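Local coordinates for protein bifunctional autolysin (Staphylococcus aureus subsp. aureus Mu50, PDB 6FXO) that probably hydrolyses glycosidic bonds in the glycan strands of peptidoglycan, as a GH73 N-acetylglucosaminidase of a bifunctional staphylococcal autolysin, at residues M12-V17 with H47-K52; A22-K27 with T207-T212; D76-F81 with Y108-A113. All coordinates share one frame; numbering follows the deposited sequence.

Following the chain from its N terminus, 12-17 begins helix 14-22 and meets 47-52, so interaction 1 closes a span of 29 residues. Before it closes, 22-27 has opened interaction 2, which ends only at 207-212; the two contacts therefore cross, and their centres are about 15 Å apart. Interaction 3 pairs 76-81 with 108-113 entirely within the long span bridged by interaction 2, and its centre lies about 33 Å from that of interaction 1, across the centre of the chain. Interaction 1 joins the start of helix 14-22 to the residues leading into helix 51-56, interaction 2 brings an early loop to the loop before helix 216-231, and interaction 3 packs helix 75-82 on helix 106-116.

Interaction 1 (M12-V17 with H47-K52); sequences MTLNQV and HAMDTK
M49 reaches from the residues just before D50 to L14 and V17 on the first turn of helix 14-22, and its side chain can be followed atom by atom. M49 CB lies 4.1 Å from L14 CD1, an ordinary apolar contact. The chain is extended about CB-CG, which carries the sulfur outward, and M49 SD passes V17 O at 4.1 Å, a loose contact. The last torsion then bends the chain (chi3 53°) and brings the methyl against V17, with M49 CE 3.4 Å from V17 CG2 and 3.7 Å from V17 CB. The two side chains meet at a slant, and further residues of the same helix, A18 and Q21, also touch M49, as does W200 of helix 195-200.

L14 works one residue further along, at D50, just before helix 51-56. Its first torsion (chi1 177°) swings CG out toward 47-52, and chi2 (70°) then sets one methyl by the D50 backbone and the other by its carboxylate. L14 CD1 comes within 3.8 Å of D50 CA, while L14 CD2 lies 3.2 Å from D50 OD1, the two side chains crossing at about a right angle. D50 is the centre of an inverse gamma turn and the N-cap of helix 51-56; its other oxygen, OD2, accepts a weak hydrogen bond from R53 N. T13 is the N-cap of helix 14-22, its OG1 taking a weak bond from N15 N at 3.4 Å, so L14, the first residue after one cap, meets the other.

No hydrogen bond crosses between the segments, and about 208 Å² is buried. M49 O bonds to Y196 OH instead, which implies that van der Waals fit of methyls and a thioether, with one carboxylate oxygen against a methyl, carries the contact.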
# COMPACT_ATOMS: atom_id res chain seq x y z
N MET A 12 16.50 18.18 -10.15
CA MET A 12 15.54 18.44 -11.21
C MET A 12 14.60 19.52 -10.80
O MET A 12 14.90 20.34 -9.94
CB MET A 12 14.69 17.21 -11.39
CG MET A 12 15.05 16.38 -12.51
SD MET A 12 13.75 15.15 -12.44
CE MET A 12 14.20 14.20 -13.69
N THR A 13 13.44 19.50 -11.41
CA THR A 13 12.49 20.53 -11.03
C THR A 13 11.09 20.03 -11.16
O THR A 13 10.78 19.21 -12.02
CB THR A 13 12.75 21.81 -11.84
OG1 THR A 13 11.79 22.80 -11.47
CG2 THR A 13 12.69 21.57 -13.33
N LEU A 14 10.22 20.52 -10.28
CA LEU A 14 8.82 20.16 -10.25
C LEU A 14 8.15 20.57 -11.55
O LEU A 14 7.21 19.91 -11.98
CB LEU A 14 8.18 20.88 -9.06
CG LEU A 14 6.68 20.72 -8.86
CD1 LEU A 14 6.37 19.30 -8.42
CD2 LEU A 14 6.22 21.69 -7.80
N ASN A 15 8.64 21.66 -12.16
CA ASN A 15 8.07 22.15 -13.40
C ASN A 15 8.27 21.14 -14.51
O ASN A 15 7.37 20.89 -15.31
CB ASN A 15 8.78 23.44 -13.77
CG ASN A 15 8.18 24.67 -13.14
OD1 ASN A 15 7.77 24.64 -11.97
ND2 ASN A 15 8.22 25.81 -13.81
N GLN A 16 9.47 20.54 -14.54
CA GLN A 16 9.90 19.54 -15.51
C GLN A 16 9.19 18.24 -15.25
O GLN A 16 8.60 17.66 -16.16
CB GLN A 16 11.42 19.28 -15.39
CG GLN A 16 12.20 18.96 -16.69
CD GLN A 16 13.65 18.60 -16.41
OE1 GLN A 16 14.42 19.41 -15.88
NE2 GLN A 16 14.13 17.40 -16.84
N VAL A 17 9.23 17.80 -14.00
CA VAL A 17 8.56 16.52 -13.72
C VAL A 17 7.06 16.48 -13.92
O VAL A 17 6.52 15.43 -14.28
CB VAL A 17 8.98 15.95 -12.35
CG1 VAL A 17 10.43 15.51 -12.39
CG2 VAL A 17 8.74 16.96 -11.25
N HIS A 47 0.65 20.20 -8.26
CA HIS A 47 0.21 20.31 -6.85
C HIS A 47 0.14 18.97 -6.12
O HIS A 47 0.44 18.86 -4.95
CB HIS A 47 -1.15 21.04 -6.78
CG HIS A 47 -1.76 21.18 -5.42
ND1 HIS A 47 -2.86 20.44 -5.05
CD2 HIS A 47 -1.54 22.07 -4.43
CE1 HIS A 47 -3.31 20.89 -3.88
NE2 HIS A 47 -2.53 21.89 -3.48
N ALA A 48 -0.31 17.98 -6.83
CA ALA A 48 -0.45 16.64 -6.33
C ALA A 48 0.93 15.94 -6.19
O ALA A 48 1.06 14.99 -5.42
CB ALA A 48 -1.34 15.87 -7.25
N MET A 49 1.91 16.47 -6.93
CA MET A 49 3.31 15.98 -6.99
C MET A 49 4.33 16.73 -6.13
O MET A 49 5.42 16.23 -5.80
CB MET A 49 3.79 16.11 -8.44
CG MET A 49 3.45 14.97 -9.32
SD MET A 49 4.00 15.35 -11.01
CE MET A 49 5.63 15.74 -10.75
N ASP A 50 3.96 17.92 -5.77
CA ASP A 50 4.80 18.79 -4.98
C ASP A 50 5.11 18.22 -3.66
O ASP A 50 4.47 18.54 -2.69
CB ASP A 50 4.13 20.18 -4.90
CG ASP A 50 4.94 21.21 -4.15
OD1 ASP A 50 6.05 21.55 -4.61
OD2 ASP A 50 4.43 21.73 -3.14
N THR A 51 6.15 17.41 -3.61
CA THR A 51 6.49 16.81 -2.31
C THR A 51 6.73 17.85 -1.23
O THR A 51 6.61 17.52 -0.05
CB THR A 51 7.78 16.02 -2.34
OG1 THR A 51 8.84 16.95 -2.45
CG2 THR A 51 7.84 15.02 -3.44
N LYS A 52 7.12 19.07 -1.58
CA LYS A 52 7.32 20.00 -0.52
C LYS A 52 6.02 20.23 0.22
O LYS A 52 6.03 20.46 1.42
CB LYS A 52 7.92 21.35 -0.97
CG LYS A 52 8.81 22.14 0.06
CD LYS A 52 8.90 21.68 1.58
CE LYS A 52 9.86 22.56 2.43
NZ LYS A 52 10.11 22.10 3.86

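Interaction 2 (A22-K27 with T207-T212); sequences AGLQYK and THQYAT
T212 meets the backbone of Y26 and K27 through its methyl: T212 CG2 is 3.2 Å from K27 O and 3.6 Å from Y26 O. T212 CB follows at 3.4 Å from K27 O. The hydroxyl does not make this approach, since T212 OG1 stays 4.2 Å from K27 O. With chi1 at 47°, CG2 is anti to the carbonyl carbon and is the branch turned to K27 O, while OG1 takes the place between the backbone N and that carbon. A second touch joins L24 and Q209, whose side chains cross at about a right angle, with L24 CD1 3.5 Å from Q209 OE1. No hydrogen bond links the two segments.

Both segments are irregular, one in the loop after helix 14-22 and the other in the loop before helix 216-231, so the contact is a surface meeting of two loops in a lysozyme-clan protein. The backbone angles of Y26 (phi -95°, psi 84°) are consistent with an inverse gamma turn centred there, although Y26 is poorly ordered; the carbonyls of its central and last residues, Y26 and K27, face the T212 methyl.

Outside this shell, Q209 is positioned through its amide nitrogen: NE2 donates to Q21 OE1 and, weakly, to W200 O, leaving OE1 beside the L24 methyl. T212 is tied by a backbone hydrogen bond to Q29, two residues beyond K27. Further out, aromatic contacts flank the second loop, Y210 stacking with W216 and meeting Y187 edge-to-face, while H208 stacks on Y187 and its ND1 bonds to Q192 OE1.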
# COMPACT_ATOMS: atom_id res chain seq x y z
N ALA A 22 2.07 15.07 -17.91
CA ALA A 22 1.08 15.51 -18.88
C ALA A 22 1.31 14.90 -20.27
O ALA A 22 0.32 14.72 -20.99
CB ALA A 22 1.08 17.03 -18.96
N GLY A 23 2.60 14.55 -20.67
CA GLY A 23 2.81 13.97 -21.98
C GLY A 23 2.61 12.47 -22.05
O GLY A 23 2.74 11.89 -23.12
N LEU A 24 2.27 11.83 -20.91
CA LEU A 24 2.08 10.39 -20.96
C LEU A 24 0.90 9.94 -21.78
O LEU A 24 -0.16 10.58 -21.75
CB LEU A 24 1.98 9.80 -19.55
CG LEU A 24 2.97 10.36 -18.54
CD1 LEU A 24 2.82 9.63 -17.23
CD2 LEU A 24 4.39 10.22 -19.06
N GLN A 25 1.06 8.83 -22.52
CA GLN A 25 -0.06 8.37 -23.33
C GLN A 25 -1.21 7.97 -22.43
O GLN A 25 -2.37 8.05 -22.84
CB GLN A 25 0.33 7.23 -24.27
CG GLN A 25 1.45 6.34 -23.78
CD GLN A 25 1.58 5.14 -24.67
OE1 GLN A 25 2.31 5.14 -25.66
NE2 GLN A 25 0.84 4.09 -24.33
N TYR A 26 -0.88 7.49 -21.23
CA TYR A 26 -1.89 7.07 -20.27
C TYR A 26 -2.07 8.30 -19.42
O TYR A 26 -1.48 8.47 -18.36
CB TYR A 26 -1.46 5.82 -19.50
CG TYR A 26 -2.06 4.61 -20.18
CD1 TYR A 26 -3.08 3.89 -19.58
CD2 TYR A 26 -1.65 4.23 -21.45
CE1 TYR A 26 -3.68 2.82 -20.23
CE2 TYR A 26 -2.25 3.17 -22.11
CZ TYR A 26 -3.27 2.46 -21.50
OH TYR A 26 -3.86 1.41 -22.15
N LYS A 27 -2.91 9.16 -19.95
CA LYS A 27 -3.29 10.46 -19.38
C LYS A 27 -3.94 10.42 -18.02
O LYS A 27 -4.82 9.60 -17.69
CB LYS A 27 -4.28 11.17 -20.35
CG LYS A 27 -4.09 10.93 -21.86
CD LYS A 27 -4.68 9.59 -22.44
CE LYS A 27 -6.14 9.49 -22.88
NZ LYS A 27 -6.46 8.16 -23.55
N THR A 207 7.16 5.92 -16.07
CA THR A 207 7.34 4.49 -16.17
C THR A 207 6.85 3.74 -14.96
O THR A 207 6.92 4.21 -13.84
CB THR A 207 8.82 4.18 -16.47
OG1 THR A 207 9.19 4.90 -17.66
CG2 THR A 207 9.08 2.70 -16.67
N HIS A 208 6.30 2.57 -15.24
CA HIS A 208 5.74 1.65 -14.28
C HIS A 208 4.82 2.24 -13.20
O HIS A 208 4.77 1.75 -12.07
CB HIS A 208 6.83 0.77 -13.65
CG HIS A 208 6.32 -0.59 -13.34
ND1 HIS A 208 6.17 -1.04 -12.04
CD2 HIS A 208 5.76 -1.53 -14.14
CE1 HIS A 208 5.53 -2.20 -12.07
NE2 HIS A 208 5.27 -2.52 -13.33
N GLN A 209 4.10 3.31 -13.55
CA GLN A 209 3.20 3.91 -12.58
C GLN A 209 1.92 3.16 -12.25
O GLN A 209 1.27 2.59 -13.12
CB GLN A 209 2.94 5.37 -12.93
CG GLN A 209 4.23 6.09 -13.26
CD GLN A 209 3.95 7.53 -13.60
OE1 GLN A 209 2.91 7.89 -14.17
NE2 GLN A 209 4.86 8.38 -13.29
N TYR A 210 1.55 3.20 -10.98
CA TYR A 210 0.35 2.54 -10.52
C TYR A 210 -1.05 3.00 -10.97
O TYR A 210 -1.89 2.14 -11.01
CB TYR A 210 0.37 2.48 -8.98
CG TYR A 210 -0.29 1.26 -8.40
CD1 TYR A 210 -1.66 1.24 -8.13
CD2 TYR A 210 0.44 0.13 -8.07
CE1 TYR A 210 -2.26 0.14 -7.55
CE2 TYR A 210 -0.16 -0.98 -7.49
CZ TYR A 210 -1.52 -0.97 -7.23
OH TYR A 210 -2.15 -2.05 -6.66
N ALA A 211 -1.31 4.29 -11.30
CA ALA A 211 -2.65 4.66 -11.71
C ALA A 211 -2.66 6.06 -12.28
O ALA A 211 -1.71 6.82 -12.06
CB ALA A 211 -3.61 4.60 -10.52
N THR A 212 -3.71 6.39 -13.02
CA THR A 212 -3.80 7.70 -13.61
C THR A 212 -4.19 8.82 -12.66
O THR A 212 -3.79 9.95 -12.87
CB THR A 212 -4.65 7.66 -14.90
OG1 THR A 212 -5.87 6.93 -14.69
CG2 THR A 212 -3.88 7.04 -16.06

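Interaction 3 (D76-F81 with Y108-A113); sequences DKINQF and YLISHA
F81 N takes two acceptors one turn back, I78 O at 2.8 Å and, weakly, K77 O at 3.4 Å; three residues apart on helix 75-82, I78 and F81 both point toward I110 on the other helix. The arrangement is the packing of helix 75-82 on helix 106-116, the latter part of the lysozyme-clan glucosaminidase family sequence of this GH73 enzyme. The CA atoms of I78 and I110, the nearest pair of the two backbones, are 9.4 Å apart, so side chains alone fill the gap, and the 116 Å² buried between the segments is modest.

I110 is the hub. Both its branches are used: CG1 runs anti to the carbonyl carbon (chi1 -71°) and continues extended to CD1, whereas CG2 diverges from it at CB. I110 CD1 comes to I78 from the side of its two CB branches, 4.1 Å from I78 CG1 and 4.2 Å from I78 CG2, the two isoleucines crossing at an angle. The other branch goes to the phenylalanine, and that side chain and I110 slide past each other in opposite directions. All three residues are buried and no hydrogen bond passes between the segments, so the junction is purely apolar. F95 of helix 92-102 also packs on I110, and F81 is touched by K230 and I231 of helix 216-231 and makes a cation-pi contact with K85, which places the contact among several helices.

Within helix 106-116, Y108 O receives H112 N and also H112 ND1, the latter weakly, with an N-H...O angle of 126°. Across the contact, the I110 CG2 methyl lies in the plane of the F81 ring, at its edge, 3.9 Å from F81 CE2.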
# COMPACT_ATOMS: atom_id res chain seq x y z
N ASP A 76 1.19 -7.22 20.27
CA ASP A 76 0.01 -6.98 21.09
C ASP A 76 -0.78 -5.82 20.57
O ASP A 76 -2.01 -5.83 20.60
CB ASP A 76 0.39 -6.62 22.54
CG ASP A 76 0.22 -7.71 23.56
OD1 ASP A 76 1.15 -7.93 24.36
OD2 ASP A 76 -0.84 -8.38 23.55
N LYS A 77 -0.06 -4.80 20.11
CA LYS A 77 -0.68 -3.60 19.57
C LYS A 77 -1.43 -3.94 18.33
O LYS A 77 -2.49 -3.34 18.07
CB LYS A 77 0.40 -2.51 19.29
CG LYS A 77 0.48 -1.40 20.35
CD LYS A 77 1.60 -0.38 20.07
CE LYS A 77 1.25 1.01 20.51
NZ LYS A 77 1.51 1.42 21.90
N ILE A 78 -0.92 -4.93 17.58
CA ILE A 78 -1.62 -5.29 16.38
C ILE A 78 -2.91 -5.97 16.72
O ILE A 78 -3.94 -5.59 16.18
CB ILE A 78 -0.72 -6.13 15.44
CG1 ILE A 78 0.20 -5.24 14.59
CG2 ILE A 78 -1.58 -6.93 14.51
CD1 ILE A 78 0.94 -4.14 15.31
N ASN A 79 -2.87 -6.95 17.63
CA ASN A 79 -4.14 -7.59 17.96
C ASN A 79 -5.13 -6.63 18.56
O ASN A 79 -6.33 -6.79 18.35
CB ASN A 79 -3.98 -8.78 18.87
CG ASN A 79 -3.22 -9.87 18.20
OD1 ASN A 79 -3.69 -10.47 17.24
ND2 ASN A 79 -2.04 -10.19 18.65
N GLN A 80 -4.66 -5.61 19.30
CA GLN A 80 -5.67 -4.72 19.84
C GLN A 80 -6.44 -4.08 18.69
O GLN A 80 -7.61 -3.74 18.84
CB GLN A 80 -5.07 -3.67 20.78
CG GLN A 80 -5.68 -3.72 22.18
N PHE A 81 -5.78 -3.92 17.52
CA PHE A 81 -6.42 -3.32 16.36
C PHE A 81 -7.24 -4.30 15.49
O PHE A 81 -8.29 -3.91 14.99
CB PHE A 81 -5.38 -2.55 15.51
CG PHE A 81 -5.76 -2.20 14.09
CD1 PHE A 81 -6.65 -1.17 13.82
CD2 PHE A 81 -5.24 -2.90 13.02
CE1 PHE A 81 -7.00 -0.85 12.52
CE2 PHE A 81 -5.58 -2.58 11.72
CZ PHE A 81 -6.46 -1.56 11.48
N TYR A 108 1.37 -2.06 5.72
CA TYR A 108 1.09 -2.23 4.33
C TYR A 108 0.54 -3.59 4.10
O TYR A 108 -0.32 -3.77 3.22
CB TYR A 108 2.35 -2.01 3.48
CG TYR A 108 2.15 -2.15 1.98
CD1 TYR A 108 1.64 -1.10 1.23
CD2 TYR A 108 2.51 -3.30 1.33
CE1 TYR A 108 1.49 -1.21 -0.14
CE2 TYR A 108 2.37 -3.42 -0.05
CZ TYR A 108 1.86 -2.37 -0.78
OH TYR A 108 1.71 -2.47 -2.15
N LEU A 109 1.04 -4.56 4.90
CA LEU A 109 0.55 -5.91 4.72
C LEU A 109 -0.86 -6.10 5.29
O LEU A 109 -1.66 -6.77 4.64
CB LEU A 109 1.49 -6.88 5.40
CG LEU A 109 1.61 -8.27 4.86
CD1 LEU A 109 2.35 -8.23 3.54
CD2 LEU A 109 2.45 -9.11 5.86
N ILE A 110 -1.14 -5.51 6.51
CA ILE A 110 -2.40 -5.68 7.07
C ILE A 110 -3.49 -4.91 6.27
O ILE A 110 -4.52 -5.51 5.99
CB ILE A 110 -2.32 -5.13 8.50
CG1 ILE A 110 -1.48 -6.03 9.39
CG2 ILE A 110 -3.76 -4.80 9.13
CD1 ILE A 110 -1.23 -5.27 10.72
N SER A 111 -3.24 -3.63 5.88
CA SER A 111 -4.28 -2.97 5.17
C SER A 111 -4.56 -3.76 3.93
O SER A 111 -5.71 -3.86 3.55
CB SER A 111 -3.93 -1.51 4.91
OG SER A 111 -2.78 -1.41 4.12
N HIS A 112 -3.54 -4.33 3.33
CA HIS A 112 -3.82 -5.10 2.14
C HIS A 112 -4.71 -6.30 2.55
O HIS A 112 -5.63 -6.59 1.84
CB HIS A 112 -2.60 -5.66 1.42
CG HIS A 112 -2.07 -4.68 0.44
ND1 HIS A 112 -1.72 -3.44 0.85
CD2 HIS A 112 -2.01 -4.71 -0.91
CE1 HIS A 112 -1.45 -2.69 -0.22
NE2 HIS A 112 -1.61 -3.44 -1.30
N ALA A 113 -4.40 -7.00 3.71
CA ALA A 113 -5.25 -8.13 4.07
C ALA A 113 -6.77 -7.72 4.34
O ALA A 113 -7.66 -8.45 4.03
CB ALA A 113 -4.71 -8.85 5.28